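Local coordinates for protein aminomethyltransferase (Bartonella henselae, PDB 3GIR) that belongs to the aminomethyltransferase family and combines a folate-binding domain with a C-terminal barrel domain, at residues Q181-L191 with L233-V243; L191-Q200 with D207-Y215. One frame throughout, in Å; residues are numbered along the deposited sequence.

Interaction 1: Q181-L191 with L233-V243. With NA (sodium ion), chain B.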
loop_
_atom_site.group_PDB
_atom_site.type_symbol
_atom_site.label_atom_id
_atom_site.label_comp_id
_atom_site.label_asym_id
_atom_site.label_seq_id
_atom_site.Cartn_x
_atom_site.Cartn_y
_atom_site.Cartn_z
ATOM N N GLN A 181 -11.795 -7.442 -14.638
ATOM C CA GLN A 181 -12.487 -8.711 -14.608
ATOM C C GLN A 181 -12.463 -9.413 -13.261
ATOM O O GLN A 181 -12.953 -10.518 -13.089
ATOM C CB GLN A 181 -12.063 -9.585 -15.740
ATOM C CG GLN A 181 -12.283 -8.998 -17.127
ATOM C CD GLN A 181 -11.763 -9.885 -18.237
ATOM O OE1 GLN A 181 -10.680 -10.463 -18.196
ATOM N NE2 GLN A 181 -12.587 -10.008 -19.298
ATOM N N ALA A 182 -11.837 -8.775 -12.276
ATOM C CA ALA A 182 -11.678 -9.425 -10.988
ATOM C C ALA A 182 -13.010 -9.825 -10.340
ATOM O O ALA A 182 -13.118 -10.915 -9.789
ATOM C CB ALA A 182 -10.853 -8.525 -10.006
ATOM N N ALA A 183 -13.991 -8.919 -10.351
ATOM C CA ALA A 183 -15.313 -9.159 -9.770
ATOM C C ALA A 183 -16.024 -10.309 -10.445
ATOM O O ALA A 183 -16.606 -11.142 -9.763
ATOM C CB ALA A 183 -16.169 -7.864 -9.795
ATOM N N ALA A 184 -15.896 -10.401 -11.752
ATOM C CA ALA A 184 -16.511 -11.488 -12.486
ATOM C C ALA A 184 -15.835 -12.825 -12.176
ATOM O O ALA A 184 -16.495 -13.836 -11.921
ATOM C CB ALA A 184 -16.539 -11.169 -13.992
ATOM N N VAL A 185 -14.490 -12.812 -12.077
ATOM C CA VAL A 185 -13.726 -13.997 -11.702
ATOM C C VAL A 185 -14.172 -14.476 -10.306
ATOM O O VAL A 185 -14.373 -15.687 -10.104
ATOM C CB VAL A 185 -12.189 -13.727 -11.760
ATOM C CG1 VAL A 185 -11.401 -14.853 -11.119
ATOM C CG2 VAL A 185 -11.752 -13.457 -13.163
ATOM N N LEU A 186 -14.265 -13.539 -9.360
ATOM C CA LEU A 186 -14.658 -13.842 -8.011
ATOM C C LEU A 186 -16.020 -14.533 -8.008
ATOM O O LEU A 186 -16.178 -15.589 -7.419
ATOM C CB LEU A 186 -14.703 -12.599 -7.142
ATOM C CG LEU A 186 -14.798 -12.739 -5.669
ATOM C CD1 LEU A 186 -13.480 -13.236 -5.084
ATOM C CD2 LEU A 186 -15.279 -11.523 -5.027
ATOM N N ALA A 187 -16.979 -13.917 -8.661
ATOM C CA ALA A 187 -18.368 -14.516 -8.787
ATOM C C ALA A 187 -18.325 -15.911 -9.408
ATOM O O ALA A 187 -18.923 -16.835 -8.902
ATOM C CB ALA A 187 -19.282 -13.599 -9.590
ATOM N N ASP A 188 -17.590 -16.080 -10.490
ATOM C CA ASP A 188 -17.567 -17.380 -11.175
ATOM C C ASP A 188 -16.828 -18.455 -10.383
ATOM O O ASP A 188 -17.004 -19.654 -10.619
ATOM C CB ASP A 188 -16.959 -17.246 -12.581
ATOM C CG ASP A 188 -17.830 -16.451 -13.567
ATOM O OD1 ASP A 188 -18.997 -16.091 -13.284
ATOM O OD2 ASP A 188 -17.288 -16.101 -14.652
ATOM N N ALA A 189 -15.965 -18.045 -9.451
ATOM C CA ALA A 189 -15.305 -18.973 -8.560
ATOM C C ALA A 189 -16.195 -19.362 -7.372
ATOM O O ALA A 189 -15.764 -20.149 -6.514
ATOM C CB ALA A 189 -13.957 -18.396 -8.057
ATOM N N GLY A 190 -17.393 -18.788 -7.304
ATOM C CA GLY A 190 -18.314 -19.033 -6.200
ATOM C C GLY A 190 -18.011 -18.365 -4.906
ATOM O O GLY A 190 -18.554 -18.765 -3.863
ATOM N N LEU A 191 -17.211 -17.282 -4.963
ATOM C CA LEU A 191 -16.858 -16.575 -3.758
ATOM C C LEU A 191 -17.708 -15.308 -3.635
ATOM O O LEU A 191 -17.960 -14.635 -4.614
ATOM C CB LEU A 191 -15.376 -16.193 -3.746
ATOM C CG LEU A 191 -14.446 -17.349 -4.026
ATOM C CD1 LEU A 191 -13.075 -16.737 -4.451
ATOM C CD2 LEU A 191 -14.363 -18.214 -2.823
ATOM N N LEU A 233 -7.396 -22.631 -3.205
ATOM C CA LEU A 233 -8.011 -21.446 -3.668
ATOM C C LEU A 233 -7.196 -20.796 -4.804
ATOM O O LEU A 233 -7.726 -20.346 -5.798
ATOM C CB LEU A 233 -8.221 -20.452 -2.529
ATOM C CG LEU A 233 -8.781 -19.087 -2.934
ATOM C CD1 LEU A 233 -10.155 -19.218 -3.671
ATOM C CD2 LEU A 233 -8.833 -18.054 -1.799
ATOM N N ALA A 234 -5.908 -20.661 -4.572
ATOM C CA ALA A 234 -5.080 -20.046 -5.605
ATOM C C ALA A 234 -5.110 -20.796 -6.905
ATOM O O ALA A 234 -5.260 -20.152 -7.958
ATOM C CB ALA A 234 -3.635 -19.901 -5.125
ATOM N N GLU A 235 -5.082 -22.127 -6.864
ATOM C CA GLU A 235 -5.175 -22.913 -8.072
ATOM C C GLU A 235 -6.531 -22.741 -8.717
ATOM O O GLU A 235 -6.625 -22.674 -9.944
ATOM C CB GLU A 235 -4.891 -24.383 -7.802
ATOM C CG GLU A 235 -3.492 -24.715 -7.373
ATOM C CD GLU A 235 -3.358 -26.188 -6.843
ATOM O OE1 GLU A 235 -4.340 -26.714 -6.216
ATOM O OE2 GLU A 235 -2.280 -26.800 -7.030
ATOM N N LYS A 236 -7.603 -22.709 -7.936
ATOM C CA LYS A 236 -8.950 -22.438 -8.490
ATOM C C LYS A 236 -9.062 -21.098 -9.196
ATOM O O LYS A 236 -9.637 -20.985 -10.293
ATOM C CB LYS A 236 -9.982 -22.589 -7.378
ATOM C CG LYS A 236 -11.421 -22.262 -7.749
ATOM C CD LYS A 236 -12.304 -22.520 -6.523
ATOM C CE LYS A 236 -13.785 -22.539 -6.855
ATOM N NZ LYS A 236 -14.544 -22.603 -5.582
ATOM N N LEU A 237 -8.508 -20.025 -8.598
ATOM C CA LEU A 237 -8.561 -18.735 -9.275
ATOM C C LEU A 237 -7.678 -18.681 -10.519
ATOM O O LEU A 237 -8.063 -18.159 -11.560
ATOM C CB LEU A 237 -8.115 -17.640 -8.317
ATOM C CG LEU A 237 -9.002 -17.433 -7.153
ATOM C CD1 LEU A 237 -8.320 -16.456 -6.149
ATOM C CD2 LEU A 237 -10.336 -16.872 -7.517
ATOM N N LEU A 238 -6.493 -19.240 -10.449
ATOM C CA LEU A 238 -5.578 -19.294 -11.612
ATOM C C LEU A 238 -6.109 -20.069 -12.784
ATOM O O LEU A 238 -5.800 -19.758 -13.943
ATOM C CB LEU A 238 -4.303 -19.973 -11.197
ATOM C CG LEU A 238 -3.309 -19.140 -10.490
ATOM C CD1 LEU A 238 -2.348 -20.051 -9.702
ATOM C CD2 LEU A 238 -2.619 -18.222 -11.619
ATOM N N GLY A 239 -6.934 -21.056 -12.477
ATOM C CA GLY A 239 -7.598 -21.880 -13.493
ATOM C C GLY A 239 -8.518 -21.072 -14.394
ATOM O O GLY A 239 -8.818 -21.491 -15.505
ATOM N N ASP A 240 -8.930 -19.899 -13.970
ATOM C CA ASP A 240 -9.805 -19.021 -14.775
ATOM C C ASP A 240 -8.934 -18.431 -15.881
ATOM O O ASP A 240 -7.784 -17.956 -15.609
ATOM C CB ASP A 240 -10.404 -17.908 -13.893
ATOM C CG ASP A 240 -11.462 -17.083 -14.560
ATOM O OD1 ASP A 240 -12.609 -16.975 -14.036
ATOM O OD2 ASP A 240 -11.174 -16.478 -15.628
ATOM N N SER A 241 -9.426 -18.448 -17.112
ATOM C CA SER A 241 -8.593 -18.012 -18.232
ATOM C C SER A 241 -8.310 -16.483 -18.213
ATOM O O SER A 241 -7.422 -16.023 -18.911
ATOM C CB SER A 241 -9.251 -18.441 -19.564
ATOM O OG SER A 241 -10.453 -17.683 -19.689
ATOM N N ARG A 242 -9.032 -15.738 -17.394
ATOM C CA ARG A 242 -8.834 -14.283 -17.257
ATOM C C ARG A 242 -7.687 -13.946 -16.248
ATOM O O ARG A 242 -7.324 -12.773 -16.200
ATOM C CB ARG A 242 -10.086 -13.570 -16.858
ATOM C CG ARG A 242 -11.203 -13.755 -17.918
ATOM C CD ARG A 242 -12.514 -13.389 -17.410
ATOM N NE ARG A 242 -13.019 -14.366 -16.453
ATOM C CZ ARG A 242 -14.298 -14.436 -16.065
ATOM N NH1 ARG A 242 -15.225 -13.540 -16.474
ATOM N NH2 ARG A 242 -14.636 -15.377 -15.233
ATOM N N VAL A 243 -7.201 -14.961 -15.518
ATOM C CA VAL A 243 -6.304 -14.731 -14.369
ATOM C C VAL A 243 -4.884 -15.209 -14.688
ATOM O O VAL A 243 -4.668 -16.318 -15.175
ATOM C CB VAL A 243 -6.810 -15.482 -13.138
ATOM C CG1 VAL A 243 -5.955 -15.281 -11.904
ATOM C CG2 VAL A 243 -8.228 -14.985 -12.760
HETATM NA NA NA B . -5.492 -18.452 -15.780
HETATM O O HOH W 1 -13.418 -17.873 -11.616
HETATM O O HOH W 2 -18.124 -13.799 -16.175
HETATM O O HOH W 3 -6.123 -20.559 -16.978
HETATM O O HOH W 4 -5.111 -17.649 -18.096
HETATM O O HOH W 5 -3.224 -19.129 -16.014
#
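A salt-bridge network of Asp-188, Arg-242 and Asp-240 ties helix 182-188 to the turn that follows helix 227-238. Arg-242 holds Asp-240 side-on: NE donates to OD2 and NH2 to OD1 (2.8 Å), each on a syn lone pair, while Arg-242 N takes the anti lone pair of OD2 and closes an Asx turn. The guanidinium is thereby fixed in rotation, and its NH2 also meets Asp-188 OD2 at 2.8 Å, on the anti side and 27° out of the carboxylate plane. Val-185 CG2 lies over one guanidinium face, 3.6 Å from Arg-242 NE, and Val-185 CG1 packs on Val-243 CG2 at 3.6 Å. One water donates to both Val-185 O and Asp-240 OD1. Farther along, Leu-237 CD2 touches both Ala-189 CB (4.0 Å) and Leu-191 CD1 (4.1 Å). Fully extended, Lys-236 reaches the helix end, where NZ bonds Ala-189 O beside the Schellman motif at Gly-190. Where helix 227-238 meets the type I turn, carbonyl oxygens of Leu-238, Asp-240 and Val-243 bind sodium, with three waters. Leu-186 and Leu-233 both rest on Ile-223, an arrangement typical of neighbouring helices layered on one face of a mixed sheet in an alpha/beta domain.

Interaction 2: L191-Q200 with D207-Y215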
loop_
_atom_site.group_PDB
_atom_site.type_symbol
_atom_site.label_atom_id
_atom_site.label_comp_id
_atom_site.label_asym_id
_atom_site.label_seq_id
_atom_site.Cartn_x
_atom_site.Cartn_y
_atom_site.Cartn_z
ATOM N N LEU A 191 -17.211 -17.282 -4.963
ATOM C CA LEU A 191 -16.858 -16.575 -3.758
ATOM C C LEU A 191 -17.708 -15.308 -3.635
ATOM O O LEU A 191 -17.960 -14.635 -4.614
ATOM C CB LEU A 191 -15.376 -16.193 -3.746
ATOM C CG LEU A 191 -14.446 -17.349 -4.026
ATOM C CD1 LEU A 191 -13.075 -16.737 -4.451
ATOM C CD2 LEU A 191 -14.363 -18.214 -2.823
ATOM N N PRO A 192 -18.189 -15.003 -2.440
ATOM C CA PRO A 192 -18.928 -13.795 -2.160
ATOM C C PRO A 192 -17.972 -12.592 -2.104
ATOM O O PRO A 192 -16.772 -12.793 -1.922
ATOM C CB PRO A 192 -19.559 -14.076 -0.803
ATOM C CG PRO A 192 -18.675 -15.136 -0.205
ATOM C CD PRO A 192 -17.952 -15.824 -1.243
ATOM N N GLY A 193 -18.523 -11.407 -2.317
ATOM C CA GLY A 193 -17.808 -10.148 -2.242
ATOM C C GLY A 193 -18.234 -9.131 -3.285
ATOM O O GLY A 193 -18.010 -7.937 -3.103
ATOM N N ASN A 194 -18.954 -9.577 -4.334
ATOM C CA ASN A 194 -19.429 -8.644 -5.304
ATOM C C ASN A 194 -20.401 -7.594 -4.733
ATOM O O ASN A 194 -20.532 -6.507 -5.306
ATOM C CB ASN A 194 -20.054 -9.374 -6.474
ATOM C CG ASN A 194 -19.127 -9.592 -7.603
ATOM O OD1 ASN A 194 -19.105 -8.806 -8.537
ATOM N ND2 ASN A 194 -18.367 -10.695 -7.563
ATOM N N GLU A 195 -20.993 -7.902 -3.580
ATOM C CA GLU A 195 -21.886 -6.990 -2.836
ATOM C C GLU A 195 -21.168 -5.891 -2.059
ATOM O O GLU A 195 -21.797 -4.896 -1.652
ATOM C CB GLU A 195 -22.806 -7.817 -1.886
ATOM N N LEU A 196 -19.835 -6.015 -1.868
ATOM C CA LEU A 196 -19.095 -4.996 -1.185
ATOM C C LEU A 196 -19.003 -3.717 -2.028
ATOM O O LEU A 196 -18.902 -3.764 -3.260
ATOM C CB LEU A 196 -17.647 -5.525 -0.928
ATOM C CG LEU A 196 -17.538 -6.701 0.030
ATOM C CD1 LEU A 196 -16.076 -7.298 -0.003
ATOM C CD2 LEU A 196 -17.963 -6.278 1.475
ATOM N N LEU A 197 -18.955 -2.599 -1.369
ATOM C CA LEU A 197 -18.554 -1.362 -1.963
ATOM C C LEU A 197 -17.012 -1.245 -1.834
ATOM O O LEU A 197 -16.402 -1.969 -1.039
ATOM C CB LEU A 197 -19.248 -0.155 -1.296
ATOM C CG LEU A 197 -20.754 -0.262 -1.285
ATOM C CD1 LEU A 197 -21.332 1.036 -0.665
ATOM C CD2 LEU A 197 -21.249 -0.505 -2.678
ATOM N N PHE A 198 -16.404 -0.374 -2.607
ATOM C CA PHE A 198 -14.994 -0.002 -2.363
ATOM C C PHE A 198 -14.719 0.339 -0.933
ATOM O O PHE A 198 -15.446 1.103 -0.300
ATOM C CB PHE A 198 -14.596 1.167 -3.266
ATOM C CG PHE A 198 -13.152 1.557 -3.171
ATOM C CD1 PHE A 198 -12.177 0.636 -3.486
ATOM C CD2 PHE A 198 -12.762 2.856 -2.874
ATOM C CE1 PHE A 198 -10.880 0.961 -3.404
ATOM C CE2 PHE A 198 -11.431 3.217 -2.845
ATOM C CZ PHE A 198 -10.470 2.263 -3.084
ATOM N N MET A 199 -13.615 -0.225 -0.428
ATOM C CA MET A 199 -13.153 -0.106 0.948
ATOM C C MET A 199 -14.109 -0.635 2.029
ATOM O O MET A 199 -14.253 -0.039 3.102
ATOM C CB MET A 199 -12.656 1.316 1.240
ATOM C CG MET A 199 -11.511 1.777 0.423
ATOM S SD MET A 199 -10.041 0.870 0.844
ATOM C CE MET A 199 -9.594 1.746 2.350
ATOM N N GLN A 200 -14.850 -1.672 1.668
ATOM C CA GLN A 200 -15.604 -2.502 2.607
ATOM C C GLN A 200 -14.987 -3.876 2.685
ATOM O O GLN A 200 -14.347 -4.300 1.722
ATOM C CB GLN A 200 -17.020 -2.671 2.206
ATOM C CG GLN A 200 -17.779 -1.378 2.360
ATOM C CD GLN A 200 -19.287 -1.493 2.055
ATOM O OE1 GLN A 200 -19.799 -2.476 1.485
ATOM N NE2 GLN A 200 -19.979 -0.428 2.386
ATOM N N ASP A 207 -12.397 -17.401 9.895
ATOM C CA ASP A 207 -10.979 -17.178 9.605
ATOM C C ASP A 207 -10.696 -16.675 8.158
ATOM O O ASP A 207 -9.538 -16.573 7.786
ATOM C CB ASP A 207 -10.119 -18.400 9.946
ATOM C CG ASP A 207 -10.043 -18.677 11.483
ATOM O OD1 ASP A 207 -10.439 -17.824 12.281
ATOM O OD2 ASP A 207 -9.503 -19.727 11.874
ATOM N N TRP A 208 -11.725 -16.330 7.396
ATOM C CA TRP A 208 -11.519 -15.755 6.077
ATOM C C TRP A 208 -11.855 -14.260 6.211
ATOM O O TRP A 208 -12.695 -13.872 7.010
ATOM C CB TRP A 208 -12.470 -16.347 5.020
ATOM C CG TRP A 208 -12.117 -17.667 4.484
ATOM C CD1 TRP A 208 -11.933 -18.779 5.178
ATOM C CD2 TRP A 208 -12.083 -18.024 3.094
ATOM N NE1 TRP A 208 -11.668 -19.828 4.322
ATOM C CE2 TRP A 208 -11.736 -19.384 3.040
ATOM C CE3 TRP A 208 -12.166 -17.299 1.912
ATOM C CZ2 TRP A 208 -11.592 -20.057 1.826
ATOM C CZ3 TRP A 208 -12.019 -17.966 0.705
ATOM C CH2 TRP A 208 -11.729 -19.330 0.693
ATOM N N PHE A 209 -11.190 -13.412 5.420
ATOM C CA PHE A 209 -11.464 -11.958 5.422
ATOM C C PHE A 209 -11.363 -11.486 3.997
ATOM O O PHE A 209 -10.325 -11.712 3.374
ATOM C CB PHE A 209 -10.436 -11.292 6.369
ATOM C CG PHE A 209 -10.428 -9.798 6.393
ATOM C CD1 PHE A 209 -11.556 -9.072 6.619
ATOM C CD2 PHE A 209 -9.227 -9.109 6.201
ATOM C CE1 PHE A 209 -11.529 -7.655 6.660
ATOM C CE2 PHE A 209 -9.178 -7.721 6.286
ATOM C CZ PHE A 209 -10.363 -6.994 6.463
ATOM N N ILE A 210 -12.422 -10.880 3.422
ATOM C CA ILE A 210 -12.372 -10.391 2.067
ATOM C C ILE A 210 -12.686 -8.920 2.088
ATOM O O ILE A 210 -13.674 -8.497 2.725
ATOM C CB ILE A 210 -13.374 -11.115 1.144
ATOM C CG1 ILE A 210 -12.968 -12.608 1.075
ATOM C CG2 ILE A 210 -13.483 -10.448 -0.249
ATOM C CD1 ILE A 210 -13.903 -13.476 0.152
ATOM N N THR A 211 -11.875 -8.152 1.368
ATOM C CA THR A 211 -12.073 -6.710 1.216
ATOM C C THR A 211 -12.101 -6.340 -0.271
ATOM O O THR A 211 -11.487 -7.024 -1.101
ATOM C CB THR A 211 -11.011 -5.848 1.937
ATOM O OG1 THR A 211 -9.710 -6.142 1.358
ATOM C CG2 THR A 211 -10.974 -6.047 3.492
ATOM N N ARG A 212 -12.866 -5.304 -0.610
ATOM C CA ARG A 212 -12.859 -4.753 -1.952
ATOM C C ARG A 212 -11.900 -3.568 -1.920
ATOM O O ARG A 212 -12.241 -2.443 -1.587
ATOM C CB ARG A 212 -14.277 -4.375 -2.419
ATOM C CG ARG A 212 -14.333 -4.040 -3.878
ATOM C CD ARG A 212 -15.771 -3.979 -4.451
ATOM N NE ARG A 212 -15.818 -4.211 -5.834
ATOM C CZ ARG A 212 -16.868 -4.716 -6.474
ATOM N NH1 ARG A 212 -17.953 -5.055 -5.790
ATOM N NH2 ARG A 212 -16.818 -4.934 -7.738
ATOM N N SER A 213 -10.632 -3.862 -2.119
ATOM C CA SER A 213 -9.567 -2.867 -1.999
ATOM C C SER A 213 -8.350 -3.431 -2.773
ATOM O O SER A 213 -8.427 -4.534 -3.335
ATOM C CB SER A 213 -9.174 -2.736 -0.524
ATOM O OG SER A 213 -8.539 -3.942 -0.029
ATOM N N GLY A 214 -7.257 -2.668 -2.784
ATOM C CA GLY A 214 -6.024 -3.218 -3.379
ATOM C C GLY A 214 -4.967 -2.144 -3.479
ATOM O O GLY A 214 -5.033 -1.114 -2.767
ATOM N N TYR A 215 -4.038 -2.345 -4.386
ATOM C CA TYR A 215 -2.893 -1.498 -4.539
ATOM C C TYR A 215 -2.580 -1.212 -5.995
ATOM O O TYR A 215 -1.410 -1.038 -6.404
ATOM C CB TYR A 215 -1.697 -2.215 -3.849
ATOM C CG TYR A 215 -0.519 -1.418 -3.476
ATOM C CD1 TYR A 215 -0.620 -0.223 -2.804
ATOM C CD2 TYR A 215 0.738 -1.931 -3.686
ATOM C CE1 TYR A 215 0.490 0.444 -2.349
ATOM C CE2 TYR A 215 1.883 -1.240 -3.237
ATOM C CZ TYR A 215 1.746 -0.075 -2.597
ATOM O OH TYR A 215 2.945 0.520 -2.167
HETATM O O HOH W 6 -19.423 -5.920 -8.692
#
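Leu-191 CD2 approaches the Trp-208 ring at CZ3, 4.2 Å away, opening a contact in which a loop folds back along strand 209-211, next to the sheet's outermost strand. Pro-192 follows, its carbonyl O 3.6 Å from Ile-210 CD1. At Gly-193 a type I turn begins, running to Leu-196, and the carbonyl groups of this turn receive the end of Arg-212. With CG anti to the backbone N (chi1 -170°) and the chain extended from CG to NE, Arg-212 brings NH1 to Leu-196 O at 3.0 Å, in the carbonyl plane, and more weakly to Asn-194 O. A water joins Arg-212 NH2 to Asn-194 OD1, while Arg-212 NH2 forms a salt bridge with Asp-219 and Phe-391 adds a cation-pi contact. The side-chain ND2 of Asn-194 is directed instead to Ala-183 O. Leu-196 packs its CB on Arg-212 CB at 3.9 Å and its CD1 on Ile-210 CG2 at 4.1 Å.

The type II turn from Leu-197 to Gln-200 comes next, and Gln-200 OE1 accepts from Leu-197 N, which lies well above the amide carbonyl plane. Phe-198 brings CD1 to 3.6 Å from Arg-212 O, with Met-199 CG over the centre of its ring; Met-199 SD touches Ser-213 CB. Two backbone bonds then clamp Arg-212: Met-199 N donates to its O at 2.9 Å, and its own N donates to Gln-200 O at 2.9 Å. Gln-200 O additionally takes a CA-H...O contact from Thr-211. Met-199 and Gln-200 thus face Arg-212 alone, a G1 beta bulge in which Met-199, at positive phi, is third in the type II turn. Regular pairing of Phe-202 with Ile-210 follows, as is typical of a beta hairpin at the margin of a mixed sheet, here strands 201-202 and 209-211.

Interactions 1 and 2 illustrate how one chain region can serve two layers of a fold: both hold the same mixed sheet, the first by the helices on its face, the second at its hairpin margin, and interaction 2 is nested within the loop that interaction 1 closes. Interaction 1 mixes buried Val-185 and Leu-237 with exposed Asp-188 and Lys-236; in interaction 2 Ile-210, Leu-196 and Arg-212 are buried and Pro-192 is exposed. Both arginines meet carboxylates, but Arg-212 also gives NH1 to main-chain carbonyls. The centres lie 14 Å apart, and the contacts share Leu-191, whose CD1 serves the helices and CD2 the hairpin. Ala-183 CB, packing on Arg-212 NH2 at 3.6 Å, joins them directly.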